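Local coordinates for putative exported protein (Bordetella pertussis, PDB 2DVZ), which probably serves as a periplasmic solute receptor of the Bug family, binding glutamate for delivery to a membrane transporter, at residues K128-F133 and A230-P235; T228-D231 and L237-P240; T41-Q46 and L267-V272. All blocks are in the same frame, centred on the assembly; numbering follows the deposited sequence.

Contact 1 (K128-F133 and A230-P235); sequences KDFKGF and ADAGFP. With CD (cadmium ion), chain C.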
ATOM      1  N   LYS A 128     -25.475  -3.355   3.979  1.00 18.66           N
ATOM      2  CA  LYS A 128     -24.908  -2.914   5.270  1.00 20.49           C
ATOM      3  C   LYS A 128     -23.791  -3.853   5.693  1.00 18.75           C
ATOM      4  O   LYS A 128     -23.017  -3.575   6.621  1.00 18.81           O
ATOM      5  CB  LYS A 128     -26.009  -2.764   6.365  1.00 20.61           C
ATOM      6  CG  LYS A 128     -26.411  -4.075   7.024  1.00 24.02           C
ATOM      7  CD  LYS A 128     -27.611  -3.927   7.966  1.00 23.85           C
ATOM      8  CE  LYS A 128     -27.873  -5.266   8.694  1.00 26.57           C
ATOM      9  NZ  LYS A 128     -29.292  -5.475   9.296  1.00 27.69           N
ATOM     10  N   ASP A 129     -23.706  -4.965   4.984  1.00 17.77           N
ATOM     11  CA  ASP A 129     -22.744  -6.004   5.326  1.00 16.68           C
ATOM     12  C   ASP A 129     -22.254  -6.647   4.028  1.00 16.10           C
ATOM     13  O   ASP A 129     -22.843  -6.423   2.972  1.00 16.16           O
ATOM     14  CB  ASP A 129     -23.356  -7.009   6.323  1.00 16.03           C
ATOM     15  CG  ASP A 129     -24.717  -7.529   5.879  1.00 16.46           C
ATOM     16  OD1 ASP A 129     -24.808  -8.147   4.810  1.00 17.00           O
ATOM     17  OD2 ASP A 129     -25.726  -7.359   6.595  1.00 17.74           O
ATOM     18  N   PHE A 130     -21.168  -7.409   4.126  1.00 15.69           N
ATOM     19  CA  PHE A 130     -20.549  -8.150   3.030  1.00 15.19           C
ATOM     20  C   PHE A 130     -21.509  -9.092   2.282  1.00 15.69           C
ATOM     21  O   PHE A 130     -21.489  -9.159   1.032  1.00 15.22           O
ATOM     22  CB  PHE A 130     -19.328  -8.945   3.553  1.00 14.62           C
ATOM     23  CG  PHE A 130     -18.345  -9.294   2.486  1.00 14.55           C
ATOM     24  CD1 PHE A 130     -17.281  -8.420   2.190  1.00 13.80           C
ATOM     25  CD2 PHE A 130     -18.502 -10.446   1.715  1.00 14.22           C
ATOM     26  CE1 PHE A 130     -16.372  -8.694   1.200  1.00 11.63           C
ATOM     27  CE2 PHE A 130     -17.561 -10.756   0.687  1.00 14.01           C
ATOM     28  CZ  PHE A 130     -16.498  -9.876   0.446  1.00 13.90           C
ATOM     29  N   LYS A 131     -22.345  -9.812   3.045  1.00 15.88           N
ATOM     30  CA  LYS A 131     -23.352 -10.721   2.470  1.00 15.71           C
ATOM     31  C   LYS A 131     -24.250 -10.035   1.452  1.00 14.78           C
ATOM     32  O   LYS A 131     -24.423 -10.543   0.328  1.00 15.16           O
ATOM     33  CB  LYS A 131     -24.224 -11.357   3.581  1.00 16.71           C
ATOM     34  CG  LYS A 131     -25.205 -12.383   3.036  1.00 17.20           C
ATOM     35  CD  LYS A 131     -25.858 -13.191   4.103  1.00 19.37           C
ATOM     36  CE  LYS A 131     -26.995 -14.047   3.489  1.00 20.89           C
ATOM     37  NZ  LYS A 131     -28.194 -13.215   3.051  1.00 22.82           N
ATOM     38  N   GLY A 132     -24.816  -8.896   1.847  1.00 13.62           N
ATOM     39  CA  GLY A 132     -25.725  -8.111   0.999  1.00 13.15           C
ATOM     40  C   GLY A 132     -25.007  -7.299  -0.085  1.00 13.50           C
ATOM     41  O   GLY A 132     -25.594  -6.912  -1.118  1.00 12.60           O
ATOM     42  N   PHE A 133     -23.743  -7.002   0.209  1.00 13.51           N
ATOM     43  CA  PHE A 133     -22.797  -6.405  -0.704  1.00 13.54           C
ATOM     44  C   PHE A 133     -22.618  -7.281  -1.969  1.00 13.03           C
ATOM     45  O   PHE A 133     -22.867  -6.847  -3.093  1.00 12.46           O
ATOM     46  CB  PHE A 133     -21.490  -6.172   0.082  1.00 13.39           C
ATOM     47  CG  PHE A 133     -20.364  -5.591  -0.729  1.00 13.82           C
ATOM     48  CD1 PHE A 133     -19.088  -6.161  -0.656  1.00 11.67           C
ATOM     49  CD2 PHE A 133     -20.566  -4.468  -1.566  1.00 14.54           C
ATOM     50  CE1 PHE A 133     -18.010  -5.612  -1.391  1.00 12.23           C
ATOM     51  CE2 PHE A 133     -19.493  -3.914  -2.323  1.00 12.84           C
ATOM     52  CZ  PHE A 133     -18.219  -4.480  -2.221  1.00 13.04           C
ATOM     53  N   ALA A 230     -11.532 -13.247   5.847  1.00 11.97           N
ATOM     54  CA  ALA A 230     -11.664 -14.599   6.377  1.00 13.29           C
ATOM     55  C   ALA A 230     -13.013 -14.769   7.123  1.00 14.40           C
ATOM     56  O   ALA A 230     -13.733 -15.769   6.941  1.00 15.14           O
ATOM     57  CB  ALA A 230     -10.465 -14.947   7.267  1.00 12.73           C
ATOM     58  N   ASP A 231     -13.385 -13.770   7.924  1.00 15.34           N
ATOM     59  CA  ASP A 231     -14.736 -13.750   8.507  1.00 15.84           C
ATOM     60  C   ASP A 231     -15.820 -13.769   7.425  1.00 16.21           C
ATOM     61  O   ASP A 231     -16.795 -14.483   7.582  1.00 16.39           O
ATOM     62  CB  ASP A 231     -14.940 -12.519   9.377  1.00 15.97           C
ATOM     63  CG  ASP A 231     -14.051 -12.503  10.594  1.00 16.36           C
ATOM     64  OD1 ASP A 231     -13.770 -13.602  11.167  1.00 14.62           O
ATOM     65  OD2 ASP A 231     -13.677 -11.371  10.998  1.00 16.71           O
ATOM     66  N   ALA A 232     -15.650 -12.977   6.345  1.00 15.63           N
ATOM     67  CA  ALA A 232     -16.621 -12.935   5.231  1.00 14.84           C
ATOM     68  C   ALA A 232     -16.719 -14.235   4.427  1.00 14.91           C
ATOM     69  O   ALA A 232     -17.633 -14.404   3.603  1.00 15.08           O
ATOM     70  CB  ALA A 232     -16.315 -11.808   4.295  1.00 14.59           C
ATOM     71  N   GLY A 233     -15.773 -15.134   4.651  1.00 15.06           N
ATOM     72  CA  GLY A 233     -15.759 -16.464   4.003  1.00 14.70           C
ATOM     73  C   GLY A 233     -14.906 -16.520   2.751  1.00 14.58           C
ATOM     74  O   GLY A 233     -15.050 -17.427   1.963  1.00 14.59           O
ATOM     75  N   PHE A 234     -14.024 -15.529   2.585  1.00 14.61           N
ATOM     76  CA  PHE A 234     -13.046 -15.483   1.502  1.00 15.48           C
ATOM     77  C   PHE A 234     -11.620 -15.333   1.996  1.00 16.15           C
ATOM     78  O   PHE A 234     -11.013 -14.317   1.722  1.00 16.37           O
ATOM     79  CB  PHE A 234     -13.420 -14.365   0.499  1.00 15.12           C
ATOM     80  CG  PHE A 234     -14.770 -14.587  -0.121  1.00 15.79           C
ATOM     81  CD1 PHE A 234     -14.894 -15.369  -1.264  1.00 16.14           C
ATOM     82  CD2 PHE A 234     -15.931 -14.092   0.494  1.00 15.31           C
ATOM     83  CE1 PHE A 234     -16.184 -15.628  -1.834  1.00 16.37           C
ATOM     84  CE2 PHE A 234     -17.203 -14.344  -0.049  1.00 15.10           C
ATOM     85  CZ  PHE A 234     -17.328 -15.113  -1.223  1.00 14.37           C
ATOM     86  N   PRO A 235     -11.079 -16.358   2.721  1.00 16.93           N
ATOM     87  CA  PRO A 235      -9.732 -16.243   3.275  1.00 17.49           C
ATOM     88  C   PRO A 235      -8.597 -16.008   2.247  1.00 17.84           C
ATOM     89  O   PRO A 235      -7.562 -15.467   2.610  1.00 18.39           O
ATOM     90  CB  PRO A 235      -9.528 -17.587   4.042  1.00 17.98           C
ATOM     91  CG  PRO A 235     -10.549 -18.544   3.469  1.00 17.77           C
ATOM     92  CD  PRO A 235     -11.708 -17.663   3.057  1.00 17.08           C
TER
HETATM   93 CD    CD C1002     -27.224  -8.140   5.166  1.00 22.28          CD
HETATM   94  O   HOH W   1     -27.241  -5.856   3.661  1.00  2.00           O
HETATM   95  O   HOH W   2     -27.798  -9.518   3.556  1.00  2.05           O
HETATM   96  O   HOH W   3     -29.600  -8.001   5.978  1.00  6.51           O
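F130, in the first turn of helix 130-138, meets A232 and F234 of the 230-235 loop, and the contact is wholly apolar. The tight part is a CH-pi contact: A232 CB sits over one face of the F130 ring, 3.8 Å from its centroid and 18° off the ring normal, nearer the CG-CD2 side, with CD2 the closest atom at 3.6 Å from A232 CB. F133 CD1, one turn further along the helix, lies near the rim of the opposite face, 4.0 Å above the ring plane. F130 CG stands anti to the backbone N (chi1 -158°), which swings the ring off the helix towards the loop. The F234 ring meets F130 obliquely, its CE2 3.7 Å from F130 CE2 and the planes 43° apart. F130 also touches A213 of strand 210-215 and F162 of helix 154-166.

The solvent side is polar and takes no part in this packing. There D129 chelates a cadmium ion through OD1 (2.4 Å) and OD2, with three waters as further ligands; water 1 also accepts from K128 N. D129 OD1 has a second partner, G132 N at 3.1 Å, approaching OD1 nearly end-on to its C-O bond. The arrangement combines an aspartate N-cap on helix 130-138 with a type I turn from A230 to G233, whose A232 covers the helix's first phenylalanine.

Contact 2 (T228-D231 and L237-P240); sequences TFAD and LNQP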
ATOM      1  N   THR A 228     -13.058  -9.297   8.821  1.00 11.42           N
ATOM      2  CA  THR A 228     -11.989  -9.603   7.879  1.00 11.64           C
ATOM      3  C   THR A 228     -12.558 -10.388   6.695  1.00 11.71           C
ATOM      4  O   THR A 228     -13.730 -10.855   6.743  1.00 11.65           O
ATOM      5  CB  THR A 228     -10.861 -10.392   8.545  1.00 11.32           C
ATOM      6  OG1 THR A 228     -11.249 -11.769   8.680  1.00 12.28           O
ATOM      7  CG2 THR A 228     -10.578  -9.817   9.885  1.00 11.76           C
ATOM      8  N   PHE A 229     -11.734 -10.548   5.648  1.00 10.81           N
ATOM      9  CA  PHE A 229     -12.129 -11.324   4.492  1.00 11.22           C
ATOM     10  C   PHE A 229     -12.281 -12.792   4.832  1.00 11.74           C
ATOM     11  O   PHE A 229     -13.039 -13.504   4.158  1.00 12.19           O
ATOM     12  CB  PHE A 229     -11.125 -11.153   3.336  1.00 11.33           C
ATOM     13  CG  PHE A 229     -11.374  -9.915   2.507  1.00 11.47           C
ATOM     14  CD1 PHE A 229     -12.383  -9.899   1.535  1.00 12.09           C
ATOM     15  CD2 PHE A 229     -10.606  -8.768   2.692  1.00 10.55           C
ATOM     16  CE1 PHE A 229     -12.607  -8.732   0.761  1.00 10.14           C
ATOM     17  CE2 PHE A 229     -10.833  -7.606   1.950  1.00  9.89           C
ATOM     18  CZ  PHE A 229     -11.837  -7.594   0.985  1.00 10.15           C
ATOM     19  N   ALA A 230     -11.532 -13.247   5.847  1.00 11.97           N
ATOM     20  CA  ALA A 230     -11.664 -14.599   6.377  1.00 13.29           C
ATOM     21  C   ALA A 230     -13.013 -14.769   7.123  1.00 14.40           C
ATOM     22  O   ALA A 230     -13.733 -15.769   6.941  1.00 15.14           O
ATOM     23  CB  ALA A 230     -10.465 -14.947   7.267  1.00 12.73           C
ATOM     24  N   ASP A 231     -13.385 -13.770   7.924  1.00 15.34           N
ATOM     25  CA  ASP A 231     -14.736 -13.750   8.507  1.00 15.84           C
ATOM     26  C   ASP A 231     -15.820 -13.769   7.425  1.00 16.21           C
ATOM     27  O   ASP A 231     -16.795 -14.483   7.582  1.00 16.39           O
ATOM     28  CB  ASP A 231     -14.940 -12.519   9.377  1.00 15.97           C
ATOM     29  CG  ASP A 231     -14.051 -12.503  10.594  1.00 16.36           C
ATOM     30  OD1 ASP A 231     -13.770 -13.602  11.167  1.00 14.62           O
ATOM     31  OD2 ASP A 231     -13.677 -11.371  10.998  1.00 16.71           O
ATOM     32  N   LEU A 237      -8.604 -13.859   0.093  1.00 16.60           N
ATOM     33  CA  LEU A 237      -8.560 -12.411  -0.088  1.00 15.43           C
ATOM     34  C   LEU A 237      -7.974 -11.687   1.124  1.00 15.03           C
ATOM     35  O   LEU A 237      -7.727 -10.506   1.071  1.00 15.09           O
ATOM     36  CB  LEU A 237      -9.960 -11.890  -0.440  1.00 14.49           C
ATOM     37  CG  LEU A 237     -10.624 -12.417  -1.733  1.00 13.84           C
ATOM     38  CD1 LEU A 237     -12.014 -11.773  -1.910  1.00 13.23           C
ATOM     39  CD2 LEU A 237      -9.776 -12.229  -3.034  1.00 11.23           C
ATOM     40  N   ASN A 238      -7.716 -12.417   2.205  1.00 14.73           N
ATOM     41  CA  ASN A 238      -7.313 -11.802   3.452  1.00 15.32           C
ATOM     42  C   ASN A 238      -5.806 -11.516   3.552  1.00 15.26           C
ATOM     43  O   ASN A 238      -5.161 -11.865   4.540  1.00 15.46           O
ATOM     44  CB  ASN A 238      -7.805 -12.679   4.616  1.00 15.54           C
ATOM     45  CG  ASN A 238      -7.931 -11.916   5.902  1.00 15.95           C
ATOM     46  OD1 ASN A 238      -8.185 -10.691   5.902  1.00 16.09           O
ATOM     47  ND2 ASN A 238      -7.757 -12.629   7.032  1.00 14.18           N
ATOM     48  N   GLN A 239      -5.273 -10.838   2.532  1.00 15.39           N
ATOM     49  CA  GLN A 239      -3.841 -10.502   2.411  1.00 15.26           C
ATOM     50  C   GLN A 239      -3.549  -9.016   2.680  1.00 13.92           C
ATOM     51  O   GLN A 239      -3.957  -8.138   1.929  1.00 14.66           O
ATOM     52  CB  GLN A 239      -3.310 -10.893   1.029  1.00 15.66           C
ATOM     53  CG  GLN A 239      -3.408 -12.378   0.743  1.00 20.58           C
ATOM     54  CD  GLN A 239      -2.338 -13.240   1.481  1.00 26.48           C
ATOM     55  OE1 GLN A 239      -1.493 -12.723   2.264  1.00 25.90           O
ATOM     56  NE2 GLN A 239      -2.398 -14.574   1.242  1.00 28.68           N
ATOM     57  N   PRO A 240      -2.862  -8.718   3.778  1.00 12.97           N
ATOM     58  CA  PRO A 240      -2.447  -7.327   3.945  1.00 11.99           C
ATOM     59  C   PRO A 240      -1.243  -6.945   3.082  1.00 11.36           C
ATOM     60  O   PRO A 240      -0.666  -7.781   2.361  1.00 10.46           O
ATOM     61  CB  PRO A 240      -2.093  -7.247   5.419  1.00 11.99           C
ATOM     62  CG  PRO A 240      -1.843  -8.672   5.858  1.00 12.22           C
ATOM     63  CD  PRO A 240      -2.492  -9.587   4.908  1.00 12.73           C
TER
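F229 reaches from the 228-231 turn to L237 and N238, and its side chain carries much of the contact. Its CB lies against the backbone of N238, 3.8 Å from N238 N, and also against N238 CB. CG and CD1 come next, both beside L237 CB, with CD1 the nearer at 3.7 Å from that atom. CD2 looks to L237 O, while CE1 reaches L237 CD1 at the looser distance of 4.1 Å. With F229 CG beside the backbone N (F229 chi1 -83°), the ring continues past L237 to M158 and F162 of helix 154-166 and to A213 and A215 of strand 210-215.

The N238 side chain crosses that of T228 at a slant. Its OD1 is 3.8 Å from T228 CB, and ND2 is 3.6 Å from A230 CB; the amide's donor is used elsewhere, on W216 O.

Two bonds close the turn itself: D231 N to T228 OG1 at 3.0 Å, nearly straight (170°), and T228 N to D231 OD2. The second meets the carboxylate on its anti side, 31° out of plane. This reciprocal pair, an ST motif on T228 closed in the manner of a capping box although no regular helix follows, faces an inverse gamma turn centred on N238.

Contact 3 (T41-Q46 and L267-V272); sequences TQRMSQ and LKDPKV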
ATOM      1  N   THR A  41       9.127   9.095   8.619  1.00 15.27           N
ATOM      2  CA  THR A  41      10.320   9.912   8.296  1.00 16.10           C
ATOM      3  C   THR A  41      10.402  11.218   9.116  1.00 17.84           C
ATOM      4  O   THR A  41      11.490  11.666   9.472  1.00 18.50           O
ATOM      5  CB  THR A  41      10.462  10.211   6.744  1.00 16.02           C
ATOM      6  OG1 THR A  41       9.367  11.009   6.249  1.00 13.18           O
ATOM      7  CG2 THR A  41      10.575   8.920   5.921  1.00 15.28           C
ATOM      8  N   GLN A  42       9.259  11.831   9.417  1.00 19.92           N
ATOM      9  CA  GLN A  42       9.216  12.976  10.350  1.00 22.03           C
ATOM     10  C   GLN A  42       9.916  12.712  11.667  1.00 21.69           C
ATOM     11  O   GLN A  42      10.660  13.561  12.156  1.00 22.40           O
ATOM     12  CB  GLN A  42       7.775  13.378  10.673  1.00 23.08           C
ATOM     13  CG  GLN A  42       7.163  14.284   9.620  1.00 29.10           C
ATOM     14  CD  GLN A  42       7.933  15.573   9.516  1.00 36.13           C
ATOM     15  OE1 GLN A  42       8.845  15.724   8.667  1.00 39.17           O
ATOM     16  NE2 GLN A  42       7.610  16.515  10.413  1.00 38.58           N
ATOM     17  N   ARG A  43       9.619  11.554  12.258  1.00 20.92           N
ATOM     18  CA  ARG A  43      10.178  11.158  13.526  1.00 20.01           C
ATOM     19  C   ARG A  43      11.609  10.616  13.374  1.00 20.00           C
ATOM     20  O   ARG A  43      12.437  10.853  14.236  1.00 19.19           O
ATOM     21  CB  ARG A  43       9.229  10.160  14.218  1.00 20.01           C
ATOM     22  CG  ARG A  43       9.646   9.698  15.611  1.00 20.41           C
ATOM     23  CD  ARG A  43       9.733  10.852  16.618  1.00 23.54           C
ATOM     24  NE  ARG A  43      10.315  10.422  17.906  1.00 24.40           N
ATOM     25  CZ  ARG A  43      11.604  10.221  18.140  1.00 24.79           C
ATOM     26  NH1 ARG A  43      12.502  10.386  17.170  1.00 27.30           N
ATOM     27  NH2 ARG A  43      11.995   9.829  19.339  1.00 23.48           N
HETATM   28  N   MSE A  44      11.881   9.865  12.305  1.00 20.39           N
HETATM   29  CA  MSE A  44      13.247   9.450  11.968  1.00 22.22           C
HETATM   30  C   MSE A  44      14.154  10.674  11.845  1.00 22.29           C
HETATM   31  O   MSE A  44      15.284  10.660  12.293  1.00 21.83           O
HETATM   32  CB  MSE A  44      13.288   8.671  10.652  1.00 20.91           C
HETATM   33  CG  MSE A  44      12.898   7.247  10.768  1.00 21.69           C
HETATM   34 SE   MSE A  44      12.961   6.351   9.037  1.00 26.10          SE
HETATM   35  CE  MSE A  44      14.890   6.274   8.689  1.00 21.04           C
ATOM     36  N   SER A  45      13.618  11.734  11.259  1.00 22.76           N
ATOM     37  CA  SER A  45      14.394  12.906  10.964  1.00 24.22           C
ATOM     38  C   SER A  45      14.945  13.559  12.246  1.00 24.55           C
ATOM     39  O   SER A  45      16.146  13.923  12.330  1.00 23.47           O
ATOM     40  CB  SER A  45      13.527  13.856  10.171  1.00 24.12           C
ATOM     41  OG  SER A  45      14.188  15.066  10.003  1.00 28.70           O
ATOM     42  N   GLN A  46      14.057  13.668  13.242  1.00 24.99           N
ATOM     43  CA  GLN A  46      14.388  14.111  14.600  1.00 24.96           C
ATOM     44  C   GLN A  46      15.568  13.303  15.163  1.00 23.88           C
ATOM     45  O   GLN A  46      16.493  13.855  15.753  1.00 24.19           O
ATOM     46  CB  GLN A  46      13.137  14.001  15.491  1.00 25.09           C
ATOM     47  CG  GLN A  46      13.417  14.221  17.000  1.00 26.42           C
ATOM     48  CD  GLN A  46      12.214  13.945  17.914  1.00 26.75           C
ATOM     49  OE1 GLN A  46      12.388  13.502  19.057  1.00 29.95           O
ATOM     50  NE2 GLN A  46      10.999  14.203  17.422  1.00 26.94           N
ATOM     51  N   LEU A 267       9.675   4.046  15.352  1.00 18.00           N
ATOM     52  CA  LEU A 267       8.604   3.053  15.553  1.00 18.52           C
ATOM     53  C   LEU A 267       8.341   2.627  17.007  1.00 19.80           C
ATOM     54  O   LEU A 267       7.333   1.961  17.275  1.00 18.91           O
ATOM     55  CB  LEU A 267       8.804   1.819  14.650  1.00 17.19           C
ATOM     56  CG  LEU A 267       8.808   2.108  13.144  1.00 16.21           C
ATOM     57  CD1 LEU A 267       9.447   0.960  12.347  1.00 14.31           C
ATOM     58  CD2 LEU A 267       7.410   2.504  12.595  1.00 14.70           C
ATOM     59  N   LYS A 268       9.242   3.018  17.923  1.00 21.49           N
ATOM     60  CA  LYS A 268       9.006   2.925  19.360  1.00 23.22           C
ATOM     61  C   LYS A 268       8.374   4.203  19.905  1.00 23.77           C
ATOM     62  O   LYS A 268       8.032   4.270  21.079  1.00 24.77           O
ATOM     63  CB  LYS A 268      10.305   2.656  20.154  1.00 23.98           C
ATOM     64  CG  LYS A 268      11.333   1.751  19.489  1.00 26.37           C
ATOM     65  CD  LYS A 268      11.147   0.307  19.778  1.00 29.77           C
ATOM     66  CE  LYS A 268      12.272  -0.183  20.709  1.00 32.67           C
ATOM     67  NZ  LYS A 268      13.306  -0.945  19.961  1.00 33.21           N
ATOM     68  N   ASP A 269       8.249   5.240  19.093  1.00 24.07           N
ATOM     69  CA  ASP A 269       7.676   6.469  19.607  1.00 24.87           C
ATOM     70  C   ASP A 269       6.162   6.288  19.811  1.00 25.25           C
ATOM     71  O   ASP A 269       5.456   5.855  18.880  1.00 24.48           O
ATOM     72  CB  ASP A 269       8.002   7.673  18.728  1.00 25.29           C
ATOM     73  CG  ASP A 269       7.353   8.944  19.228  1.00 26.74           C
ATOM     74  OD1 ASP A 269       6.128   8.964  19.361  1.00 30.19           O
ATOM     75  OD2 ASP A 269       8.045   9.927  19.510  1.00 28.22           O
ATOM     76  N   PRO A 270       5.665   6.612  21.039  1.00 26.08           N
ATOM     77  CA  PRO A 270       4.286   6.238  21.396  1.00 26.29           C
ATOM     78  C   PRO A 270       3.244   6.912  20.510  1.00 25.99           C
ATOM     79  O   PRO A 270       2.191   6.334  20.281  1.00 26.55           O
ATOM     80  CB  PRO A 270       4.155   6.698  22.870  1.00 26.59           C
ATOM     81  CG  PRO A 270       5.602   6.827  23.375  1.00 26.28           C
ATOM     82  CD  PRO A 270       6.348   7.310  22.158  1.00 26.15           C
ATOM     83  N   LYS A 271       3.546   8.112  20.026  1.00 25.46           N
ATOM     84  CA  LYS A 271       2.679   8.825  19.097  1.00 25.28           C
ATOM     85  C   LYS A 271       2.634   8.161  17.703  1.00 23.64           C
ATOM     86  O   LYS A 271       1.591   8.185  17.030  1.00 22.81           O
ATOM     87  CB  LYS A 271       3.097  10.300  19.007  1.00 26.28           C
ATOM     88  CG  LYS A 271       3.240  10.948  20.410  1.00 29.96           C
ATOM     89  CD  LYS A 271       2.606  12.331  20.504  1.00 35.08           C
ATOM     90  CE  LYS A 271       3.673  13.410  20.395  1.00 39.18           C
ATOM     91  NZ  LYS A 271       3.095  14.630  19.755  1.00 41.08           N
ATOM     92  N   VAL A 272       3.750   7.555  17.296  1.00 22.03           N
ATOM     93  CA  VAL A 272       3.827   6.845  16.007  1.00 20.98           C
ATOM     94  C   VAL A 272       3.106   5.503  16.126  1.00 20.31           C
ATOM     95  O   VAL A 272       2.333   5.162  15.253  1.00 19.45           O
ATOM     96  CB  VAL A 272       5.295   6.659  15.481  1.00 20.70           C
ATOM     97  CG1 VAL A 272       5.342   5.688  14.306  1.00 19.29           C
ATOM     98  CG2 VAL A 272       5.910   8.007  15.090  1.00 18.95           C
TER
HETATM   99  O   HOH W   4      10.067   8.516  21.248  1.00 19.78           O
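The backbones of R43 and V272 come no closer than 8.1 Å between CA atoms, so side chains alone bridge helix 32-48 and the start of helix 270-279. The motif is an N-cap drawn into an interhelical salt bridge: D269 stands just before helix 270-279 and divides its carboxylate between that helix and R43.

R43 NE donates to D269 OD2 at 2.8 Å with an N-H...O angle of 157°. The oxygen lies at the edge of the guanidinium, close to its plane, but the arginine meets the carboxylate on its anti side and well out of the carboxylate plane, the two planes standing 87° apart. The bridge is therefore single rather than the flat, two-bonded kind. R43 leaves its helix with CG anti to the backbone N and bends at the next bond (chi2 61°), which turns NE towards D269. Along the way CB and CG pass V272 CG2, both 4.1 Å from it, giving the polar bridge an apolar base. Q46 OE1 lies over the centre of the guanidinium, 3.5 Å above its plane.

The other oxygen, D269 OD1, caps the helix: it accepts from K271 N at 2.8 Å and, weakly, from V272 N. The positive end of the helix and the arginine would both tend to stabilise the carboxylate's negative charge.

In the surrounding lobe R43 also touches V265 and A266 of helix 253-267, the helix preceding D269, and V272 packs on L39. A water completes the bridge: water 4 accepts from R43 NH2 and donates to D269 OD2, each 3.0 Å from it.

Overall arrangement
Contacts 1 and 2 are neighbours, their centres 9 Å apart, and share A230 and D231 of the loop between strands 210-215 and 241-248. F234 N and F229 O form a probable hydrogen bond between them, and the rings of F130 and F229 pack together. Contact 3 lies apart, about 36 Å from contact 1 between centres, and joins helix 32-48 to the N-terminal end of helix 270-279, whereas contact 1 sets a helix against a loop and contact 2 joins two parts of one loop. All three are partly buried: contacts 1 and 2 place buried phenylalanines beside more open loop residues, whereas contact 3 relies on a salt bridge beside one buried valine. Aspartate N-caps recur in contacts 1 and 3.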